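Local coordinates for acyl-CoA dehydrogenase (Bacillus anthracis, PDB 3OWA), which probably oxidises acyl-CoA thioesters to their 2,3-enoyl-CoA products, using the bound FAD as electron acceptor, at residues Ala11-Val19 against Glu356-Asn364. Residues are numbered along the deposited sequence; the frame is centred on the assembly and turned at random.
Sequences AVKGGSFLV and EYAIECSLN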
# COMPACT_ATOMS: atom_id res chain seq x y z
N ALA A 11 1.19 26.64 -29.23
CA ALA A 11 1.01 25.88 -27.96
C ALA A 11 2.35 25.36 -27.39
O ALA A 11 3.41 25.61 -27.97
CB ALA A 11 0.02 24.73 -28.17
N VAL A 12 2.28 24.67 -26.25
CA VAL A 12 3.44 24.17 -25.50
C VAL A 12 3.78 22.74 -25.93
O VAL A 12 2.88 21.91 -26.05
CB VAL A 12 3.13 24.24 -23.97
CG1 VAL A 12 4.05 23.36 -23.14
CG2 VAL A 12 3.15 25.68 -23.49
N LYS A 13 5.05 22.44 -26.19
CA LYS A 13 5.41 21.10 -26.65
C LYS A 13 5.40 20.07 -25.53
O LYS A 13 5.66 20.39 -24.37
CB LYS A 13 6.78 21.09 -27.33
CG LYS A 13 6.73 21.51 -28.79
CD LYS A 13 8.10 21.47 -29.45
CE LYS A 13 7.95 21.73 -30.97
NZ LYS A 13 9.24 22.07 -31.64
N GLY A 14 5.11 18.82 -25.90
CA GLY A 14 5.18 17.71 -24.96
C GLY A 14 6.58 17.53 -24.41
O GLY A 14 7.55 17.50 -25.17
N GLY A 15 6.68 17.44 -23.08
CA GLY A 15 7.96 17.24 -22.42
C GLY A 15 8.79 18.50 -22.22
O GLY A 15 9.84 18.46 -21.60
N SER A 16 8.30 19.64 -22.71
CA SER A 16 9.07 20.88 -22.63
C SER A 16 9.13 21.46 -21.22
O SER A 16 10.05 22.22 -20.90
CB SER A 16 8.61 21.92 -23.67
OG SER A 16 7.29 22.40 -23.42
N PHE A 17 8.18 21.08 -20.36
CA PHE A 17 8.22 21.49 -18.96
C PHE A 17 9.58 21.18 -18.31
O PHE A 17 9.96 21.83 -17.35
CB PHE A 17 7.09 20.84 -18.14
CG PHE A 17 7.23 19.34 -17.99
CD1 PHE A 17 7.98 18.79 -16.95
CD2 PHE A 17 6.60 18.47 -18.89
CE1 PHE A 17 8.11 17.40 -16.82
CE2 PHE A 17 6.71 17.09 -18.75
CZ PHE A 17 7.48 16.56 -17.72
N LEU A 18 10.29 20.20 -18.82
CA LEU A 18 11.54 19.78 -18.24
C LEU A 18 12.69 20.78 -18.48
O LEU A 18 13.69 20.77 -17.76
CB LEU A 18 11.94 18.41 -18.79
CG LEU A 18 13.30 17.87 -18.34
CD1 LEU A 18 13.42 17.82 -16.82
CD2 LEU A 18 13.62 16.50 -18.96
N VAL A 19 12.51 21.64 -19.47
CA VAL A 19 13.61 22.42 -20.05
C VAL A 19 13.27 23.91 -20.21
O VAL A 19 14.15 24.75 -20.39
CB VAL A 19 14.02 21.77 -21.41
CG1 VAL A 19 14.55 22.76 -22.37
CG2 VAL A 19 15.01 20.65 -21.19
N GLU A 356 1.11 13.91 -28.61
CA GLU A 356 2.13 14.95 -28.34
C GLU A 356 2.51 14.94 -26.86
O GLU A 356 3.68 15.13 -26.49
CB GLU A 356 1.59 16.34 -28.73
CG GLU A 356 2.42 17.52 -28.28
CD GLU A 356 3.78 17.59 -28.98
OE1 GLU A 356 3.92 17.02 -30.08
OE2 GLU A 356 4.71 18.21 -28.44
N TYR A 357 1.51 14.66 -26.01
CA TYR A 357 1.70 14.67 -24.58
C TYR A 357 1.75 13.29 -23.94
O TYR A 357 1.32 13.12 -22.80
CB TYR A 357 0.64 15.55 -23.93
CG TYR A 357 0.63 16.92 -24.57
CD1 TYR A 357 -0.40 17.31 -25.40
CD2 TYR A 357 1.69 17.80 -24.37
CE1 TYR A 357 -0.40 18.54 -26.01
CE2 TYR A 357 1.70 19.04 -24.95
CZ TYR A 357 0.66 19.40 -25.78
OH TYR A 357 0.68 20.64 -26.37
N ALA A 358 2.31 12.31 -24.66
CA ALA A 358 2.44 10.94 -24.13
C ALA A 358 3.18 10.92 -22.80
O ALA A 358 2.83 10.13 -21.93
CB ALA A 358 3.10 9.99 -25.13
N ILE A 359 4.20 11.78 -22.63
CA ILE A 359 4.95 11.82 -21.38
C ILE A 359 4.08 12.22 -20.20
O ILE A 359 4.01 11.51 -19.21
CB ILE A 359 6.20 12.71 -21.45
CG1 ILE A 359 7.25 12.07 -22.36
CG2 ILE A 359 6.77 12.92 -20.05
CD1 ILE A 359 8.39 13.03 -22.78
N GLU A 360 3.43 13.36 -20.32
CA GLU A 360 2.49 13.84 -19.32
C GLU A 360 1.39 12.80 -19.00
O GLU A 360 1.01 12.64 -17.85
CB GLU A 360 1.90 15.18 -19.80
CG GLU A 360 2.94 16.32 -19.89
CD GLU A 360 3.70 16.40 -21.24
OE1 GLU A 360 4.31 17.46 -21.48
OE2 GLU A 360 3.70 15.43 -22.05
N CYS A 361 0.88 12.09 -20.01
CA CYS A 361 -0.16 11.05 -19.79
C CYS A 361 0.34 9.92 -18.90
O CYS A 361 -0.36 9.48 -17.98
CB CYS A 361 -0.65 10.46 -21.13
SG CYS A 361 -1.62 11.63 -22.14
N SER A 362 1.55 9.44 -19.18
CA SER A 362 2.16 8.36 -18.40
C SER A 362 2.44 8.83 -16.97
O SER A 362 2.16 8.10 -16.01
CB SER A 362 3.45 7.86 -19.05
OG SER A 362 3.17 6.80 -19.95
N LEU A 363 2.96 10.04 -16.83
CA LEU A 363 3.15 10.61 -15.48
C LEU A 363 1.86 10.68 -14.68
O LEU A 363 1.87 10.37 -13.49
CB LEU A 363 3.81 12.00 -15.51
CG LEU A 363 5.15 12.15 -16.25
CD1 LEU A 363 5.57 13.62 -16.26
CD2 LEU A 363 6.25 11.22 -15.69
N ASN A 364 0.78 11.15 -15.29
CA ASN A 364 -0.52 11.28 -14.62
C ASN A 364 -1.01 9.93 -14.18
O ASN A 364 -1.51 9.76 -13.07
CB ASN A 364 -1.56 11.85 -15.58
CG ASN A 364 -1.42 13.36 -15.82
OD1 ASN A 364 -0.72 14.09 -15.10
ND2 ASN A 364 -2.11 13.82 -16.83
O HOH W 1 5.05 20.21 -21.37
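Gly14 and Tyr357 bring the backbones closest, their CA atoms 4.6 Å apart, where a type II turn from Lys13 to Ser16 meets the start of helix 358-383. Gly14, having no side chain, lets its CA come within 3.4 Å of Glu356 O in a nearly straight CA-H...O contact. Three side chains of 356-364 grip three successive peptide groups, from the Val12 carbonyl to the Gly15 N-H. Tyr357, at the N-cap position, donates from OH to Val12 O at 2.6 Å, almost in line with the carbonyl, while Glu356 CG packs over the centre of the Tyr357 ring. Glu356, bent at chi2 (68°), presents the anti side of OE2 to Gly14 N, 2.6 Å away. Glu360 takes the Gly15 N-H on the syn side of OE1 at 2.9 Å, nearly straight (174°), though the N lies out of the carboxylate plane. Glu360 OE1 also accepts from a water that donates to Lys13 O, and lies at the edge of the Phe17 ring, 3.6 Å from CD2. Phe17 CZ reaches Leu363 CD1 at 3.8 Å, and the ring also meets Tyr504 of helix 490-520. Two adjacent N-H groups of the turn are thus each matched to a carboxylate oxygen, and the buried Glu360 carboxylate is probably stabilised by its peptide and water donors, tying the N-terminal segment to the C-terminal helical domain.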